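Local structure of putative (Helicobacter pylori J99, 4R7K) at residues Val50-Leu55 against Val187-Arg191; Phe57-Val61 against Leu114-Leu119. The protein is of unknown function but belongs to the SRPBCC superfamily, whose helix-grip fold commonly encloses a hydrophobic ligand-binding cavity. All coordinates share one frame; numbering follows the deposited sequence.

Contact 1. Residues Val50-Leu55 against Val187-Arg191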
ATOM      1  N   VAL A  50      -4.993 -10.477  12.843  1.00 19.14           N
ATOM      2  CA  VAL A  50      -4.967 -11.730  12.091  1.00 19.97           C
ATOM      3  C   VAL A  50      -5.509 -12.845  12.978  1.00 19.84           C
ATOM      4  O   VAL A  50      -5.418 -12.795  14.197  1.00 19.51           O
ATOM      5  CB  VAL A  50      -3.583 -12.100  11.579  1.00 21.90           C
ATOM      6  CG1 VAL A  50      -3.136 -11.124  10.475  1.00 24.33           C
ATOM      7  CG2 VAL A  50      -2.590 -12.182  12.708  1.00 22.18           C
ATOM      8  N   ILE A  51      -6.075 -13.868  12.350  1.00 21.71           N
ATOM      9  CA  ILE A  51      -6.545 -15.039  13.074  1.00 22.07           C
ATOM     10  C   ILE A  51      -6.114 -16.144  12.183  1.00 22.48           C
ATOM     11  O   ILE A  51      -6.529 -16.196  11.000  1.00 21.78           O
ATOM     12  CB  ILE A  51      -8.045 -15.050  13.310  1.00 22.55           C
ATOM     13  CG1 ILE A  51      -8.404 -13.930  14.315  1.00 23.15           C
ATOM     14  CG2 ILE A  51      -8.482 -16.396  13.877  1.00 23.40           C
ATOM     15  CD1 ILE A  51      -9.903 -13.727  14.507  1.00 23.83           C
ATOM     16  N   VAL A  52      -5.258 -17.001  12.730  1.00 23.07           N
ATOM     17  CA  VAL A  52      -4.635 -18.062  11.962  1.00 26.22           C
ATOM     18  C   VAL A  52      -4.750 -19.441  12.609  1.00 27.82           C
ATOM     19  O   VAL A  52      -4.496 -19.633  13.816  1.00 29.95           O
ATOM     20  CB  VAL A  52      -3.133 -17.767  11.779  1.00 28.09           C
ATOM     21  CG1 VAL A  52      -2.504 -18.766  10.799  1.00 31.75           C
ATOM     22  CG2 VAL A  52      -2.935 -16.341  11.278  1.00 29.70           C
ATOM     23  N   LYS A  53      -5.026 -20.417  11.754  1.00 28.36           N
ATOM     24  CA  LYS A  53      -5.248 -21.810  12.149  1.00 30.60           C
ATOM     25  C   LYS A  53      -3.930 -22.546  12.233  1.00 31.55           C
ATOM     26  O   LYS A  53      -3.073 -22.344  11.404  1.00 31.22           O
ATOM     27  CB  LYS A  53      -6.143 -22.470  11.084  1.00 31.96           C
ATOM     28  CG  LYS A  53      -6.542 -23.937  11.286  1.00 36.36           C
ATOM     29  CD  LYS A  53      -7.740 -24.094  12.183  1.00 38.07           C
ATOM     30  CE  LYS A  53      -8.326 -25.499  12.048  1.00 43.00           C
ATOM     31  NZ  LYS A  53      -9.478 -25.681  12.963  1.00 43.53           N
ATOM     32  N   GLY A  54      -3.765 -23.380  13.263  1.00 32.52           N
ATOM     33  CA  GLY A  54      -2.567 -24.236  13.400  1.00 35.34           C
ATOM     34  C   GLY A  54      -1.298 -23.537  13.860  1.00 36.55           C
ATOM     35  O   GLY A  54      -0.228 -24.114  13.837  1.00 39.21           O
ATOM     36  N   LEU A  55      -1.424 -22.277  14.239  1.00 32.91           N
ATOM     37  CA  LEU A  55      -0.297 -21.475  14.722  1.00 35.88           C
ATOM     38  C   LEU A  55      -0.127 -21.747  16.221  1.00 35.90           C
ATOM     39  O   LEU A  55      -1.121 -21.819  16.940  1.00 35.29           O
ATOM     40  CB  LEU A  55      -0.632 -20.001  14.513  1.00 34.52           C
ATOM     41  CG  LEU A  55       0.464 -18.971  14.675  1.00 37.11           C
ATOM     42  CD1 LEU A  55       1.648 -19.337  13.791  1.00 40.08           C
ATOM     43  CD2 LEU A  55      -0.095 -17.593  14.329  1.00 34.02           C
ATOM     44  N   VAL A 187       3.501 -14.116  11.878  1.00 25.46           N
ATOM     45  CA  VAL A 187       2.834 -15.338  11.492  1.00 26.20           C
ATOM     46  C   VAL A 187       3.748 -16.249  10.655  1.00 25.83           C
ATOM     47  O   VAL A 187       3.963 -17.423  11.007  1.00 29.09           O
ATOM     48  CB  VAL A 187       1.562 -15.032  10.708  1.00 26.40           C
ATOM     49  CG1 VAL A 187       1.029 -16.310  10.077  1.00 27.76           C
ATOM     50  CG2 VAL A 187       0.511 -14.398  11.633  1.00 26.08           C
ATOM     51  N   ALA A 188       4.318 -15.698   9.592  1.00 27.06           N
ATOM     52  CA  ALA A 188       5.186 -16.462   8.681  1.00 29.48           C
ATOM     53  C   ALA A 188       6.379 -17.081   9.424  1.00 28.67           C
ATOM     54  O   ALA A 188       6.740 -18.264   9.245  1.00 29.03           O
ATOM     55  CB  ALA A 188       5.692 -15.545   7.565  1.00 30.66           C
ATOM     56  N   TYR A 189       6.969 -16.293  10.296  1.00 27.35           N
ATOM     57  CA  TYR A 189       8.122 -16.729  11.055  1.00 28.80           C
ATOM     58  C   TYR A 189       7.770 -17.735  12.163  1.00 30.11           C
ATOM     59  O   TYR A 189       8.644 -18.461  12.611  1.00 30.45           O
ATOM     60  CB  TYR A 189       8.778 -15.514  11.680  1.00 28.35           C
ATOM     61  CG  TYR A 189      10.180 -15.675  12.259  1.00 29.70           C
ATOM     62  CD1 TYR A 189      11.305 -15.703  11.439  1.00 31.42           C
ATOM     63  CD2 TYR A 189      10.371 -15.649  13.618  1.00 29.33           C
ATOM     64  CE1 TYR A 189      12.595 -15.786  11.993  1.00 35.36           C
ATOM     65  CE2 TYR A 189      11.623 -15.723  14.168  1.00 33.74           C
ATOM     66  CZ  TYR A 189      12.729 -15.786  13.369  1.00 35.83           C
ATOM     67  OH  TYR A 189      13.941 -15.842  13.992  1.00 42.13           O
ATOM     68  N   SER A 190       6.508 -17.778  12.587  1.00 29.99           N
ATOM     69  CA  SER A 190       6.097 -18.674  13.684  1.00 31.82           C
ATOM     70  C   SER A 190       5.518 -19.998  13.192  1.00 36.68           C
ATOM     71  O   SER A 190       5.404 -20.940  13.962  1.00 35.44           O
ATOM     72  CB  SER A 190       5.129 -17.955  14.625  1.00 30.27           C
ATOM     73  OG  SER A 190       5.758 -16.815  15.207  1.00 27.86           O
ATOM     74  N   ARG A 191       5.184 -20.078  11.905  1.00 43.34           N
ATOM     75  CA  ARG A 191       4.629 -21.306  11.311  1.00 51.05           C
ATOM     76  C   ARG A 191       5.630 -22.451  11.278  1.00 56.07           C
ATOM     77  O   ARG A 191       6.846 -22.303  11.448  1.00 56.94           O
ATOM     78  CB  ARG A 191       4.139 -21.069   9.875  1.00 52.88           C
ATOM     79  CG  ARG A 191       2.909 -20.204   9.725  1.00 52.78           C
ATOM     80  CD  ARG A 191       2.458 -20.243   8.275  1.00 52.69           C
ATOM     81  NE  ARG A 191       1.354 -19.333   8.002  1.00 58.39           N
ATOM     82  CZ  ARG A 191       0.062 -19.606   8.190  1.00 56.10           C
ATOM     83  NH1 ARG A 191      -0.331 -20.784   8.675  1.00 53.69           N
ATOM     84  NH2 ARG A 191      -0.846 -18.683   7.889  1.00 51.09           N
ATOM     85  OXT ARG A 191       5.225 -23.586  11.061  1.00 70.86           O
TER

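Contact 2. Residues Phe57-Val61 against Leu114-Leu119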
ATOM      1  N   PHE A  57       0.568 -20.771  19.938  1.00 26.80           N
ATOM      2  CA  PHE A  57       0.546 -19.617  20.833  1.00 26.14           C
ATOM      3  C   PHE A  57       1.916 -19.326  21.424  1.00 24.80           C
ATOM      4  O   PHE A  57       2.398 -18.218  21.328  1.00 22.79           O
ATOM      5  CB  PHE A  57      -0.471 -19.831  21.953  1.00 24.31           C
ATOM      6  CG  PHE A  57      -0.458 -18.772  23.033  1.00 24.47           C
ATOM      7  CD1 PHE A  57      -1.162 -17.586  22.869  1.00 26.31           C
ATOM      8  CD2 PHE A  57       0.175 -19.004  24.244  1.00 27.51           C
ATOM      9  CE1 PHE A  57      -1.178 -16.633  23.869  1.00 25.73           C
ATOM     10  CE2 PHE A  57       0.174 -18.045  25.249  1.00 28.03           C
ATOM     11  CZ  PHE A  57      -0.508 -16.862  25.070  1.00 27.20           C
ATOM     12  N   ASN A  58       2.523 -20.324  22.052  1.00 25.60           N
ATOM     13  CA  ASN A  58       3.829 -20.125  22.704  1.00 26.24           C
ATOM     14  C   ASN A  58       4.889 -19.562  21.776  1.00 26.38           C
ATOM     15  O   ASN A  58       5.657 -18.678  22.156  1.00 25.68           O
ATOM     16  CB  ASN A  58       4.281 -21.416  23.388  1.00 28.94           C
ATOM     17  CG  ASN A  58       3.619 -21.595  24.749  1.00 32.27           C
ATOM     18  OD1 ASN A  58       3.356 -20.606  25.465  1.00 34.08           O
ATOM     19  ND2 ASN A  58       3.362 -22.827  25.123  1.00 33.38           N
ATOM     20  N   LYS A  59       4.918 -20.063  20.554  1.00 27.23           N
ATOM     21  CA  LYS A  59       5.908 -19.630  19.586  1.00 28.51           C
ATOM     22  C   LYS A  59       5.680 -18.173  19.195  1.00 25.86           C
ATOM     23  O   LYS A  59       6.609 -17.408  19.051  1.00 24.70           O
ATOM     24  CB  LYS A  59       5.884 -20.584  18.373  1.00 32.36           C
ATOM     25  CG  LYS A  59       7.060 -20.483  17.412  1.00 34.85           C
ATOM     26  CD  LYS A  59       8.444 -20.621  18.061  1.00 34.96           C
ATOM     27  CE  LYS A  59       8.691 -21.950  18.733  1.00 34.53           C
ATOM     28  NZ  LYS A  59      10.062 -22.011  19.319  1.00 33.55           N
ATOM     29  N   VAL A  60       4.435 -17.786  19.044  1.00 26.29           N
ATOM     30  CA  VAL A  60       4.121 -16.413  18.687  1.00 25.45           C
ATOM     31  C   VAL A  60       4.562 -15.469  19.800  1.00 24.96           C
ATOM     32  O   VAL A  60       5.208 -14.448  19.547  1.00 24.61           O
ATOM     33  CB  VAL A  60       2.617 -16.260  18.371  1.00 25.30           C
ATOM     34  CG1 VAL A  60       2.238 -14.790  18.235  1.00 25.67           C
ATOM     35  CG2 VAL A  60       2.270 -17.033  17.113  1.00 25.38           C
ATOM     36  N   VAL A  61       4.262 -15.838  21.045  1.00 23.58           N
ATOM     37  CA  VAL A  61       4.643 -15.008  22.189  1.00 24.63           C
ATOM     38  C   VAL A  61       6.178 -14.853  22.218  1.00 25.06           C
ATOM     39  O   VAL A  61       6.728 -13.763  22.398  1.00 23.56           O
ATOM     40  CB  VAL A  61       4.086 -15.599  23.499  1.00 25.35           C
ATOM     41  CG1 VAL A  61       4.627 -14.874  24.713  1.00 27.44           C
ATOM     42  CG2 VAL A  61       2.577 -15.559  23.519  1.00 26.48           C
ATOM     43  N   LEU A 114       1.165 -12.447  31.008  1.00 28.33           N
ATOM     44  CA  LEU A 114       1.204 -13.654  30.202  1.00 28.12           C
ATOM     45  C   LEU A 114       0.570 -14.793  30.959  1.00 29.89           C
ATOM     46  O   LEU A 114       1.039 -15.161  32.030  1.00 31.15           O
ATOM     47  CB  LEU A 114       2.648 -14.004  29.843  1.00 29.63           C
ATOM     48  CG  LEU A 114       2.866 -15.330  29.083  1.00 31.00           C
ATOM     49  CD1 LEU A 114       2.112 -15.363  27.754  1.00 29.06           C
ATOM     50  CD2 LEU A 114       4.354 -15.579  28.859  1.00 34.07           C
ATOM     51  N   LYS A 115      -0.497 -15.338  30.387  1.00 30.22           N
ATOM     52  CA  LYS A 115      -1.225 -16.474  30.947  1.00 34.26           C
ATOM     53  C   LYS A 115      -1.104 -17.636  29.958  1.00 35.17           C
ATOM     54  O   LYS A 115      -0.574 -17.464  28.841  1.00 33.19           O
ATOM     55  CB  LYS A 115      -2.691 -16.099  31.212  1.00 35.36           C
ATOM     56  CG  LYS A 115      -2.811 -14.872  32.108  1.00 38.71           C
ATOM     57  CD  LYS A 115      -4.116 -14.804  32.887  1.00 45.42           C
ATOM     58  CE  LYS A 115      -5.306 -14.487  32.008  1.00 47.00           C
ATOM     59  NZ  LYS A 115      -6.563 -14.694  32.784  1.00 53.38           N
ATOM     60  N   ASP A 116      -1.584 -18.813  30.357  1.00 38.18           N
ATOM     61  CA  ASP A 116      -1.517 -20.011  29.497  1.00 40.59           C
ATOM     62  C   ASP A 116      -2.117 -19.794  28.104  1.00 37.96           C
ATOM     63  O   ASP A 116      -1.692 -20.411  27.157  1.00 37.83           O
ATOM     64  CB  ASP A 116      -2.275 -21.195  30.132  1.00 44.05           C
ATOM     65  CG  ASP A 116      -1.573 -21.769  31.354  1.00 48.20           C
ATOM     66  OD1 ASP A 116      -0.407 -21.409  31.604  1.00 50.13           O
ATOM     67  OD2 ASP A 116      -2.186 -22.611  32.052  1.00 53.50           O
ATOM     68  N   ALA A 117      -3.123 -18.945  27.987  1.00 28.05           N
ATOM     69  CA  ALA A 117      -3.783 -18.777  26.696  1.00 28.67           C
ATOM     70  C   ALA A 117      -3.970 -17.343  26.202  1.00 26.65           C
ATOM     71  O   ALA A 117      -4.647 -17.139  25.226  1.00 25.43           O
ATOM     72  CB  ALA A 117      -5.124 -19.476  26.730  1.00 29.73           C
ATOM     73  N   ILE A 118      -3.355 -16.384  26.863  1.00 25.95           N
ATOM     74  CA  ILE A 118      -3.469 -14.998  26.459  1.00 26.48           C
ATOM     75  C   ILE A 118      -2.299 -14.163  26.959  1.00 24.42           C
ATOM     76  O   ILE A 118      -1.830 -14.300  28.114  1.00 27.00           O
ATOM     77  CB  ILE A 118      -4.811 -14.391  26.917  1.00 27.95           C
ATOM     78  CG1 ILE A 118      -4.865 -12.919  26.518  1.00 28.23           C
ATOM     79  CG2 ILE A 118      -4.997 -14.605  28.404  1.00 30.63           C
ATOM     80  CD1 ILE A 118      -6.209 -12.224  26.691  1.00 28.97           C
ATOM     81  N   LEU A 119      -1.793 -13.333  26.050  1.00 23.93           N
ATOM     82  CA  LEU A 119      -0.747 -12.399  26.340  1.00 23.04           C
ATOM     83  C   LEU A 119      -1.278 -11.004  26.112  1.00 21.10           C
ATOM     84  O   LEU A 119      -1.869 -10.714  25.077  1.00 21.09           O
ATOM     85  CB  LEU A 119       0.460 -12.578  25.394  1.00 24.30           C
ATOM     86  CG  LEU A 119       1.493 -11.436  25.449  1.00 23.56           C
ATOM     87  CD1 LEU A 119       2.161 -11.419  26.801  1.00 27.25           C
ATOM     88  CD2 LEU A 119       2.562 -11.553  24.355  1.00 27.12           C
TER
HETATM   89  O   HOH W   1       0.493 -21.838  26.898  1.00 43.13           O

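Contact 1. Residues Val50-Leu55 against Val187-Arg191
Val50, Val52 and Leu55 meet Val187, Ser190 and Arg191 in an apolar helix-on-sheet contact, formed where the last turn of the C-terminal helix 174-190 lies over the end of strand 44-53. A long helix laid across an antiparallel sheet is the hallmark of the helix-grip fold of the SRPBCC superfamily, and here the sheet offers its outermost strand, whose sheet neighbour, strand 150-160, pairs with Val50 and Val52 through backbone hydrogen bonds. Val187 is the centre of the patch. Its CG2 lies 4.0 Å from Val50 CG2 and equally 4.0 Å from Val52 CG2, and Leu55 CD2 closes in from the loop at 4.2 Å from the same methyl. The side chains of Val50 and Val187 run antiparallel, side by side. That of Leu55 sets out alongside the helix rather than at it; with CG anti to the backbone N (chi1 -168°), CD1 reaches the helix end, 3.8 Å from Ser190 CB. The hydroxyl of Ser190 is occupied within its own surroundings, hydrogen-bonded to Leu186 O and to His63 ND1. At the outer margin Arg191, the C-terminal residue, stretches its chain from CG to NE back toward the strand, and its guanidinium meets Val52 CG1 obliquely, NH2 at 3.4 Å. Lys53 turns outward instead, to Asn148 O and to Glu41 of the second subunit. With no hydrogen bond joining the two segments, helix end and edge strand are held by van der Waals contact between the methyls of branched side chains, and the Arg191 guanidinium adds contact with a methyl, not a salt bridge to strand 44-53.

Contact 2. Residues Phe57-Val61 against Leu114-Leu119
Phe57, the first residue of helix 57-65, drives its ring into the turn between strands 103-114 and 118-126, a beta hairpin of the antiparallel sheet that this short helix packs against in the helix-grip fold. The hairpin closes on itself through Lys115 N to Ile118 O, and the ring lies mainly against its backbone atoms. CG anti to the backbone N (chi1 173°) carries the phenyl to the turn, and CZ comes to 3.4 Å from Ile118 N, an oblique approach. Ala117 CA sits over one face, displaced from the ring centre, while CG2 of Val61, one helical turn on, sits over the opposite face; Leu119 N lies at the edge, in the ring plane. The carbonyl oxygens of Lys115 and Asp116 both approach the ring obliquely, Phe57 CE2 lying 3.6 Å from Asp116 O. The ring also touches Val143 and Lys145 of strand 136-146. Asn58 reaches the hairpin through a water, which donates to Asp116 O at 2.6 Å and, weakly, to Asn58 OD1. Val60 packs on Leu186 and Ser190 of the C-terminal helix and on Val143. Val61 brings the helix back to the hairpin and spans both of its strands. Its CG1 meets Leu114 tip to tip, 4.0 Å from CD1, a methyl that also touches Phe57 CZ at the same distance. Leu119 comes in at a slant from the other strand, its CD2 touching both branches of the valine: 3.9 Å from Val61 CG1 and 4.1 Å from Val61 CG2.

Both contacts lay a helix against the same sheet, and both mix buried residues with exposed ones toward the margin. Contact 1 uses the end of the C-terminal helix and the outermost strand; contact 2 uses the short helix that follows that strand in the chain, and a hairpin further across the sheet. Their centres are about 13 Å apart, and they meet where Leu55 CG packs 3.6 Å from Val60 CG2. Contact 1 is made by aliphatic side chains with an arginine at its exposed margin, whereas in contact 2 an aromatic ring lies against peptide groups and a water bridges the exposed side. Only contact 1 also reaches the second subunit.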